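Local coordinates for protein aspartate-semialdehyde dehydrogenase 2 (Vibrio cholerae, PDB 2R00) that makes L-aspartate-semialdehyde by the NADPH-dependent reductive dephosphorylation of L-aspartyl-4-phosphate, a step in the biosynthesis of lysine, methionine and threonine, at residues L20-E25 with G319-A324; V138-I143 with V147-I152; K215-T220 with V231-V236. All blocks are in the same frame, centred on the assembly; numbering follows the deposited sequence.

From the N terminus, helix 14-25, the first helix, follows the opening strand 4-9 of the nucleotide-binding domain, and its last turns wait almost the whole chain for a partner: interaction 1 closes when the C-terminal helix 316-335 returns, and interactions 2 and 3 nest inside that loop. Interaction 2 closes a short loop where helix 131-147 hands over to strand 149-159. Interaction 3 follows in series, closing the short loop between helix 211-223 and strand 230-238. These two meet in the dimerisation-domain sheet, where Ile152 O lies 2.7 Å from Asn232 N, a probable hydrogen bond. Across the chain's centre, interaction 1 stands about 26 Å from interaction 2 and about 25 Å from interaction 3, centre to centre.

Interaction 1. Residues L20-E25 with G319-A324; sequences LEVLQE and GAATNA
Val22 meets Ala321 and Thr322 without any flat group between them, so there are no ring faces or edges to pair. Of the flat groups beside it, the carboxylate of Glu25 makes a salt bridge with Lys318 and the Asn323 amide nitrogen bonds to Val108 O. What remains is a valine fork set against the flank of a helix. Val22 CG2 lies 3.8 Å from Thr322 OG1 and 4.1 Å from Ala321 CB; Val22 CG1 is 4.0 Å from Thr322 CA. The helices involved are helix 14-25, the first of the Rossmann-type nucleotide-binding domain, and the C-terminal helix 316-335, which comes back to pack on it, with the CA atoms of Val22 and Thr322 6.3 Å apart. The Ala321 side chain is about 5 Å from that of Val15, a predicted NADP(+) contact. Thr322 and Val22 cross at about a right angle. With chi1 at -60°, Thr322 OG1 sits beside its own backbone N, where it hydrogen-bonds to Lys318 O one turn back; the buried hydroxyl is thus satisfied within its helix while both valine methyls lie near it. Val325 extends the apolar surface against Val22 and Leu23.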
loop_
_atom_site.group_PDB
_atom_site.type_symbol
_atom_site.label_atom_id
_atom_site.label_comp_id
_atom_site.label_asym_id
_atom_site.label_seq_id
_atom_site.Cartn_x
_atom_site.Cartn_y
_atom_site.Cartn_z
ATOM N N LEU A 20 -13.875 -28.651 2.714
ATOM C CA LEU A 20 -14.226 -29.796 3.553
ATOM C C LEU A 20 -14.056 -29.448 5.042
ATOM O O LEU A 20 -14.972 -29.671 5.839
ATOM C CB LEU A 20 -13.397 -31.031 3.150
ATOM C CG LEU A 20 -13.490 -32.348 3.938
ATOM C CD1 LEU A 20 -13.098 -33.511 3.035
ATOM C CD2 LEU A 20 -12.579 -32.322 5.153
ATOM N N GLU A 21 -12.899 -28.882 5.400
ATOM C CA GLU A 21 -12.621 -28.443 6.783
ATOM C C GLU A 21 -13.632 -27.439 7.322
ATOM O O GLU A 21 -14.024 -27.507 8.497
ATOM C CB GLU A 21 -11.235 -27.815 6.888
ATOM C CG GLU A 21 -10.086 -28.777 6.684
ATOM C CD GLU A 21 -8.735 -28.071 6.674
ATOM O OE1 GLU A 21 -7.796 -28.610 6.057
ATOM O OE2 GLU A 21 -8.608 -26.975 7.275
ATOM N N VAL A 22 -14.037 -26.497 6.472
ATOM C CA VAL A 22 -14.989 -25.467 6.873
ATOM C C VAL A 22 -16.393 -26.047 7.067
ATOM O O VAL A 22 -17.058 -25.711 8.031
ATOM C CB VAL A 22 -14.979 -24.236 5.913
ATOM C CG1 VAL A 22 -16.074 -23.244 6.284
ATOM C CG2 VAL A 22 -13.606 -23.549 5.937
ATOM N N LEU A 23 -16.827 -26.922 6.161
ATOM C CA LEU A 23 -18.102 -27.630 6.307
ATOM C C LEU A 23 -18.174 -28.397 7.630
ATOM O O LEU A 23 -19.217 -28.424 8.292
ATOM C CB LEU A 23 -18.334 -28.588 5.130
ATOM C CG LEU A 23 -18.744 -27.981 3.776
ATOM C CD1 LEU A 23 -18.649 -29.026 2.652
ATOM C CD2 LEU A 23 -20.136 -27.374 3.835
ATOM N N GLN A 24 -17.061 -29.008 8.005
ATOM C CA GLN A 24 -16.959 -29.720 9.273
ATOM C C GLN A 24 -16.988 -28.739 10.469
ATOM O O GLN A 24 -17.868 -28.829 11.334
ATOM C CB GLN A 24 -15.703 -30.587 9.263
ATOM C CG GLN A 24 -15.476 -31.395 10.524
ATOM C CD GLN A 24 -14.291 -32.307 10.386
ATOM O OE1 GLN A 24 -14.390 -33.377 9.797
ATOM N NE2 GLN A 24 -13.152 -31.890 10.933
ATOM N N GLU A 25 -16.066 -27.779 10.479
ATOM C CA GLU A 25 -15.993 -26.775 11.547
ATOM C C GLU A 25 -17.306 -26.006 11.773
ATOM O O GLU A 25 -17.717 -25.793 12.921
ATOM C CB GLU A 25 -14.810 -25.827 11.315
ATOM C CG GLU A 25 -13.463 -26.487 11.611
ATOM C CD GLU A 25 -12.257 -25.709 11.101
ATOM O OE1 GLU A 25 -12.411 -24.515 10.729
ATOM O OE2 GLU A 25 -11.142 -26.295 11.083
ATOM N N GLY A 319 -10.769 -17.780 3.849
ATOM C CA GLY A 319 -11.716 -16.697 3.598
ATOM C C GLY A 319 -12.645 -17.030 2.439
ATOM O O GLY A 319 -13.867 -16.911 2.555
ATOM N N ALA A 320 -12.056 -17.456 1.325
ATOM C CA ALA A 320 -12.803 -17.889 0.139
ATOM C C ALA A 320 -13.734 -19.066 0.446
ATOM O O ALA A 320 -14.914 -19.054 0.081
ATOM C CB ALA A 320 -11.840 -18.261 -0.963
ATOM N N ALA A 321 -13.195 -20.072 1.132
ATOM C CA ALA A 321 -13.937 -21.288 1.443
ATOM C C ALA A 321 -15.109 -20.992 2.369
ATOM O O ALA A 321 -16.218 -21.468 2.147
ATOM C CB ALA A 321 -13.015 -22.322 2.048
ATOM N N THR A 322 -14.854 -20.175 3.392
ATOM C CA THR A 322 -15.874 -19.771 4.353
ATOM C C THR A 322 -17.001 -18.968 3.709
ATOM O O THR A 322 -18.175 -19.182 4.034
ATOM C CB THR A 322 -15.239 -18.970 5.506
ATOM O OG1 THR A 322 -14.272 -19.801 6.167
ATOM C CG2 THR A 322 -16.291 -18.500 6.512
ATOM N N ASN A 323 -16.663 -18.045 2.804
ATOM C CA ASN A 323 -17.701 -17.272 2.121
ATOM C C ASN A 323 -18.669 -18.198 1.379
ATOM O O ASN A 323 -19.897 -18.039 1.466
ATOM C CB ASN A 323 -17.088 -16.248 1.155
ATOM C CG ASN A 323 -18.070 -15.165 0.762
ATOM O OD1 ASN A 323 -18.325 -14.238 1.535
ATOM N ND2 ASN A 323 -18.632 -15.274 -0.442
ATOM N N ALA A 324 -18.090 -19.169 0.671
ATOM C CA ALA A 324 -18.810 -20.201 -0.078
ATOM C C ALA A 324 -19.737 -21.028 0.802
ATOM O O ALA A 324 -20.881 -21.288 0.429
ATOM C CB ALA A 324 -17.809 -21.120 -0.781
#

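Interaction 2. Residues V138-I143 with V147-I152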
loop_
_atom_site.group_PDB
_atom_site.type_symbol
_atom_site.label_atom_id
_atom_site.label_comp_id
_atom_site.label_asym_id
_atom_site.label_seq_id
_atom_site.Cartn_x
_atom_site.Cartn_y
_atom_site.Cartn_z
ATOM N N VAL A 138 -16.848 -6.715 3.111
ATOM C CA VAL A 138 -17.188 -6.936 4.513
ATOM C C VAL A 138 -16.837 -5.691 5.342
ATOM O O VAL A 138 -17.674 -5.171 6.084
ATOM C CB VAL A 138 -16.531 -8.218 5.059
ATOM C CG1 VAL A 138 -16.629 -8.276 6.576
ATOM C CG2 VAL A 138 -17.224 -9.452 4.457
ATOM N N ALA A 139 -15.609 -5.203 5.189
ATOM C CA ALA A 139 -15.139 -4.022 5.916
ATOM C C ALA A 139 -15.891 -2.731 5.595
ATOM O O ALA A 139 -16.099 -1.913 6.480
ATOM C CB ALA A 139 -13.626 -3.828 5.710
ATOM N N LEU A 140 -16.293 -2.547 4.340
ATOM C CA LEU A 140 -16.889 -1.283 3.885
ATOM C C LEU A 140 -18.397 -1.163 4.076
ATOM O O LEU A 140 -18.924 -0.056 4.191
ATOM C CB LEU A 140 -16.557 -1.039 2.410
ATOM C CG LEU A 140 -15.423 -0.077 2.037
ATOM C CD1 LEU A 140 -14.303 -0.054 3.042
ATOM C CD2 LEU A 140 -14.899 -0.361 0.636
ATOM N N LYS A 141 -19.086 -2.300 4.085
ATOM C CA LYS A 141 -20.547 -2.306 4.164
ATOM C C LYS A 141 -21.151 -1.459 5.304
ATOM O O LYS A 141 -22.079 -0.685 5.040
ATOM C CB LYS A 141 -21.100 -3.745 4.166
ATOM C CG LYS A 141 -22.629 -3.858 4.017
ATOM C CD LYS A 141 -23.171 -3.029 2.854
ATOM C CE LYS A 141 -24.595 -3.450 2.481
ATOM N NZ LYS A 141 -25.438 -3.758 3.665
ATOM N N PRO A 142 -20.641 -1.589 6.554
ATOM C CA PRO A 142 -21.142 -0.713 7.631
ATOM C C PRO A 142 -20.964 0.783 7.351
ATOM O O PRO A 142 -21.820 1.580 7.724
ATOM C CB PRO A 142 -20.292 -1.126 8.845
ATOM C CG PRO A 142 -19.842 -2.521 8.524
ATOM C CD PRO A 142 -19.617 -2.521 7.059
ATOM N N ILE A 143 -19.853 1.159 6.720
ATOM C CA ILE A 143 -19.636 2.552 6.306
ATOM C C ILE A 143 -20.608 2.955 5.190
ATOM O O ILE A 143 -21.213 4.028 5.240
ATOM C CB ILE A 143 -18.168 2.802 5.865
ATOM C CG1 ILE A 143 -17.205 2.413 7.000
ATOM C CG2 ILE A 143 -17.985 4.255 5.427
ATOM C CD1 ILE A 143 -15.730 2.178 6.567
ATOM N N VAL A 147 -23.215 6.152 5.870
ATOM C CA VAL A 147 -22.992 7.445 5.213
ATOM C C VAL A 147 -22.860 7.418 3.687
ATOM O O VAL A 147 -22.687 8.464 3.057
ATOM C CB VAL A 147 -21.761 8.183 5.810
ATOM C CG1 VAL A 147 -22.081 8.728 7.196
ATOM C CG2 VAL A 147 -20.553 7.267 5.861
ATOM N N GLY A 148 -22.938 6.231 3.095
ATOM C CA GLY A 148 -22.833 6.098 1.636
ATOM C C GLY A 148 -21.386 6.148 1.177
ATOM O O GLY A 148 -20.514 6.627 1.904
ATOM N N ILE A 149 -21.127 5.636 -0.022
ATOM C CA ILE A 149 -19.789 5.686 -0.601
ATOM C C ILE A 149 -19.851 6.206 -2.031
ATOM O O ILE A 149 -20.580 5.673 -2.872
ATOM C CB ILE A 149 -19.065 4.309 -0.564
ATOM C CG1 ILE A 149 -18.896 3.817 0.879
ATOM C CG2 ILE A 149 -17.691 4.408 -1.263
ATOM C CD1 ILE A 149 -18.355 2.417 0.992
ATOM N N GLU A 150 -19.077 7.257 -2.281
ATOM C CA GLU A 150 -18.994 7.906 -3.579
ATOM C C GLU A 150 -17.868 7.281 -4.396
ATOM O O GLU A 150 -18.056 6.921 -5.560
ATOM C CB GLU A 150 -18.743 9.403 -3.369
ATOM C CG GLU A 150 -18.814 10.271 -4.611
ATOM C CD GLU A 150 -18.691 11.758 -4.280
ATOM O OE1 GLU A 150 -19.236 12.589 -5.048
ATOM O OE2 GLU A 150 -18.061 12.098 -3.241
ATOM N N ARG A 151 -16.700 7.143 -3.764
ATOM C CA ARG A 151 -15.515 6.637 -4.434
ATOM C C ARG A 151 -14.661 5.779 -3.497
ATOM O O ARG A 151 -14.454 6.137 -2.336
ATOM C CB ARG A 151 -14.698 7.810 -4.963
ATOM C CG ARG A 151 -13.598 7.429 -5.936
ATOM C CD ARG A 151 -12.797 8.651 -6.375
ATOM N NE ARG A 151 -13.609 9.865 -6.333
ATOM C CZ ARG A 151 -13.345 10.915 -5.560
ATOM N NH1 ARG A 151 -12.265 10.912 -4.782
ATOM N NH2 ARG A 151 -14.151 11.971 -5.578
ATOM N N ILE A 152 -14.195 4.638 -4.014
ATOM C CA ILE A 152 -13.223 3.782 -3.313
ATOM C C ILE A 152 -11.930 3.748 -4.118
ATOM O O ILE A 152 -11.936 3.412 -5.311
ATOM C CB ILE A 152 -13.721 2.312 -3.152
ATOM C CG1 ILE A 152 -15.035 2.245 -2.362
ATOM C CG2 ILE A 152 -12.647 1.443 -2.465
ATOM C CD1 ILE A 152 -15.844 0.946 -2.594
#
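Leu140 is the side chain that helix 131-147 drives toward the start of strand 149-159, the helix-to-strand connection of the dimerisation domain, in which the helix packs over one face of the mixed sheet. Leu140 CB already lies against Ile149 CD1, and Leu140 CG is 4.0 Å from Ile149 CD1. Farther out, Leu140 CD2 is 3.6 Å from Ile152 CD1, with Ile152 CG1 at 4.0 Å. Leu140 therefore crosses Ile149 at about a right angle but meets Ile152 tip to tip. The leucine chi1 of -100° lies well off a staggered value, and the placement of the branches is correspondingly less certain. Val248 and Leu309, on other strands of the same sheet, add to the apolar surroundings of this leucine.

The helix is kinked here: Pro142 has no N-H to give, and the nitrogen of Ile143 has no bond to the preceding turn either. Gly148, phi 80°, takes the chain out of helical geometry; farther on, Glu150 and Arg151 both face Glu251, a classic beta bulge. Arg151 also packs on His303 of the second subunit. Val147 N donates to Ile143 O over 3.0 Å, nearly straight at 170°. Beside that bond the branched side chains of Ile143 and Val147 touch through their CG2 methyls at 4.0 Å, and Val147 CG2 also lies 3.4 Å from Ile143 O.

Interaction 3. Residues K215-T220 with V231-V236; sequences KMVWET and VNPTCV
Met216 O is gripped twice by Thr220: OG1 donates to it over 2.8 Å and the backbone N over 2.9 Å, reaching it from opposite faces of the carbonyl plane. Because the hydroxyl is turned back beside its own backbone N, chi1 -64°, the methyl CG2 is left to face strand 231-236, where it meets Val231 CG2 at 3.6 Å. One turn earlier, Val217 CG2 lies 3.3 Å from Val231 O and 3.6 Å from Pro233 CD, so one methyl touches two residues whose side chains face the helix. Met216 runs past Pro233 in the opposite direction: Met216 CB lies 4.0 Å from Pro233 CG, and Met216 SD slightly farther from Pro233 CB.

This is helix 211-223 laid against strand 230-238, an outermost strand of the dimerisation-domain sheet within the chain; the segment axes approach to 8.0 Å with their directions 141° apart. Asn232 and Thr234 point away from the helix and bond to Ile301 N and Arg298 NH2 of the second subunit. Met216 packs on Ser132, which follows the acyl-thioester residue Cys131, and on Met136; His244, the predicted proton acceptor, is close by. Lys215, predicted to bind phosphate, points away from the strand, and its NZ bonds to Tyr101 OH. Apart from Val217 CG2 against Val231 O, the side chains meet through carbon and sulfur, so the fit rests on shape; with its hydroxyl already bonded to Met216 O, Thr220 offers the strand its methyl.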
loop_
_atom_site.group_PDB
_atom_site.type_symbol
_atom_site.label_atom_id
_atom_site.label_comp_id
_atom_site.label_asym_id
_atom_site.label_seq_id
_atom_site.Cartn_x
_atom_site.Cartn_y
_atom_site.Cartn_z
ATOM N N LYS A 215 -11.687 -6.012 -13.011
ATOM C CA LYS A 215 -12.544 -7.072 -12.477
ATOM C C LYS A 215 -13.003 -6.767 -11.062
ATOM O O LYS A 215 -14.146 -7.038 -10.714
ATOM C CB LYS A 215 -11.857 -8.433 -12.562
ATOM C CG LYS A 215 -12.012 -9.082 -13.932
ATOM C CD LYS A 215 -10.956 -10.125 -14.236
ATOM C CE LYS A 215 -10.450 -10.837 -12.996
ATOM N NZ LYS A 215 -11.406 -11.829 -12.456
ATOM N N MET A 216 -12.120 -6.157 -10.269
ATOM C CA MET A 216 -12.457 -5.711 -8.922
ATOM C C MET A 216 -13.527 -4.617 -8.935
ATOM O O MET A 216 -14.455 -4.637 -8.125
ATOM C CB MET A 216 -11.195 -5.243 -8.200
ATOM C CG MET A 216 -11.381 -4.918 -6.731
ATOM S SD MET A 216 -9.837 -5.039 -5.765
ATOM C CE MET A 216 -10.568 -5.254 -4.148
ATOM N N VAL A 217 -13.407 -3.675 -9.869
ATOM C CA VAL A 217 -14.421 -2.651 -10.051
ATOM C C VAL A 217 -15.777 -3.292 -10.288
ATOM O O VAL A 217 -16.747 -2.958 -9.628
ATOM C CB VAL A 217 -14.097 -1.740 -11.264
ATOM C CG1 VAL A 217 -15.233 -0.746 -11.495
ATOM C CG2 VAL A 217 -12.771 -1.010 -11.069
ATOM N N TRP A 218 -15.825 -4.222 -11.237
ATOM C CA TRP A 218 -17.077 -4.835 -11.660
ATOM C C TRP A 218 -17.683 -5.707 -10.565
ATOM O O TRP A 218 -18.903 -5.677 -10.353
ATOM C CB TRP A 218 -16.874 -5.631 -12.957
ATOM C CG TRP A 218 -16.421 -4.771 -14.115
ATOM C CD1 TRP A 218 -16.772 -3.461 -14.361
ATOM C CD2 TRP A 218 -15.562 -5.164 -15.195
ATOM N NE1 TRP A 218 -16.160 -3.015 -15.516
ATOM C CE2 TRP A 218 -15.427 -4.041 -16.055
ATOM C CE3 TRP A 218 -14.898 -6.356 -15.527
ATOM C CZ2 TRP A 218 -14.645 -4.073 -17.212
ATOM C CZ3 TRP A 218 -14.111 -6.383 -16.688
ATOM C CH2 TRP A 218 -13.991 -5.247 -17.508
ATOM N N GLU A 219 -16.841 -6.464 -9.862
ATOM C CA GLU A 219 -17.298 -7.218 -8.686
ATOM C C GLU A 219 -17.871 -6.306 -7.593
ATOM O O GLU A 219 -18.928 -6.588 -7.050
ATOM C CB GLU A 219 -16.181 -8.108 -8.126
ATOM C CG GLU A 219 -15.783 -9.263 -9.056
ATOM C CD GLU A 219 -14.805 -10.248 -8.421
ATOM O OE1 GLU A 219 -14.909 -10.511 -7.211
ATOM O OE2 GLU A 219 -13.943 -10.791 -9.152
ATOM N N THR A 220 -17.169 -5.220 -7.283
ATOM C CA THR A 220 -17.571 -4.280 -6.225
ATOM C C THR A 220 -18.916 -3.602 -6.510
ATOM O O THR A 220 -19.793 -3.535 -5.636
ATOM C CB THR A 220 -16.463 -3.219 -5.994
ATOM O OG1 THR A 220 -15.290 -3.884 -5.513
ATOM C CG2 THR A 220 -16.886 -2.166 -4.983
ATOM N N VAL A 231 -14.792 2.921 -8.308
ATOM C CA VAL A 231 -13.794 2.070 -7.676
ATOM C C VAL A 231 -12.506 2.187 -8.482
ATOM O O VAL A 231 -12.500 1.990 -9.696
ATOM C CB VAL A 231 -14.236 0.586 -7.642
ATOM C CG1 VAL A 231 -13.258 -0.238 -6.798
ATOM C CG2 VAL A 231 -15.686 0.440 -7.111
ATOM N N ASN A 232 -11.419 2.512 -7.801
ATOM C CA ASN A 232 -10.127 2.712 -8.450
ATOM C C ASN A 232 -9.065 1.822 -7.802
ATOM O O ASN A 232 -8.416 2.234 -6.836
ATOM C CB ASN A 232 -9.764 4.198 -8.361
ATOM C CG ASN A 232 -10.846 5.087 -8.961
ATOM O OD1 ASN A 232 -11.128 4.996 -10.147
ATOM N ND2 ASN A 232 -11.482 5.914 -8.135
ATOM N N PRO A 233 -8.931 0.571 -8.284
ATOM C CA PRO A 233 -7.987 -0.363 -7.687
ATOM C C PRO A 233 -6.581 -0.307 -8.279
ATOM O O PRO A 233 -6.404 -0.006 -9.475
ATOM C CB PRO A 233 -8.607 -1.743 -7.992
ATOM C CG PRO A 233 -9.899 -1.466 -8.735
ATOM C CD PRO A 233 -9.698 -0.098 -9.342
ATOM N N THR A 234 -5.603 -0.604 -7.427
ATOM C CA THR A 234 -4.229 -0.845 -7.836
ATOM C C THR A 234 -3.837 -2.204 -7.272
ATOM O O THR A 234 -3.781 -2.394 -6.059
ATOM C CB THR A 234 -3.277 0.254 -7.327
ATOM O OG1 THR A 234 -3.749 1.528 -7.772
ATOM C CG2 THR A 234 -1.859 0.037 -7.881
ATOM N N CYS A 235 -3.613 -3.165 -8.162
ATOM C CA CYS A 235 -3.316 -4.520 -7.746
ATOM C C CYS A 235 -1.821 -4.734 -7.895
ATOM O O CYS A 235 -1.298 -4.811 -9.008
ATOM C CB CYS A 235 -4.151 -5.526 -8.550
ATOM S SG CYS A 235 -5.942 -5.274 -8.265
ATOM N N VAL A 236 -1.148 -4.794 -6.749
ATOM C CA VAL A 236 0.306 -4.751 -6.669
ATOM C C VAL A 236 0.873 -6.112 -6.291
ATOM O O VAL A 236 0.348 -6.803 -5.408
ATOM C CB VAL A 236 0.755 -3.670 -5.639
ATOM C CG1 VAL A 236 2.220 -3.790 -5.313
ATOM C CG2 VAL A 236 0.469 -2.288 -6.181
#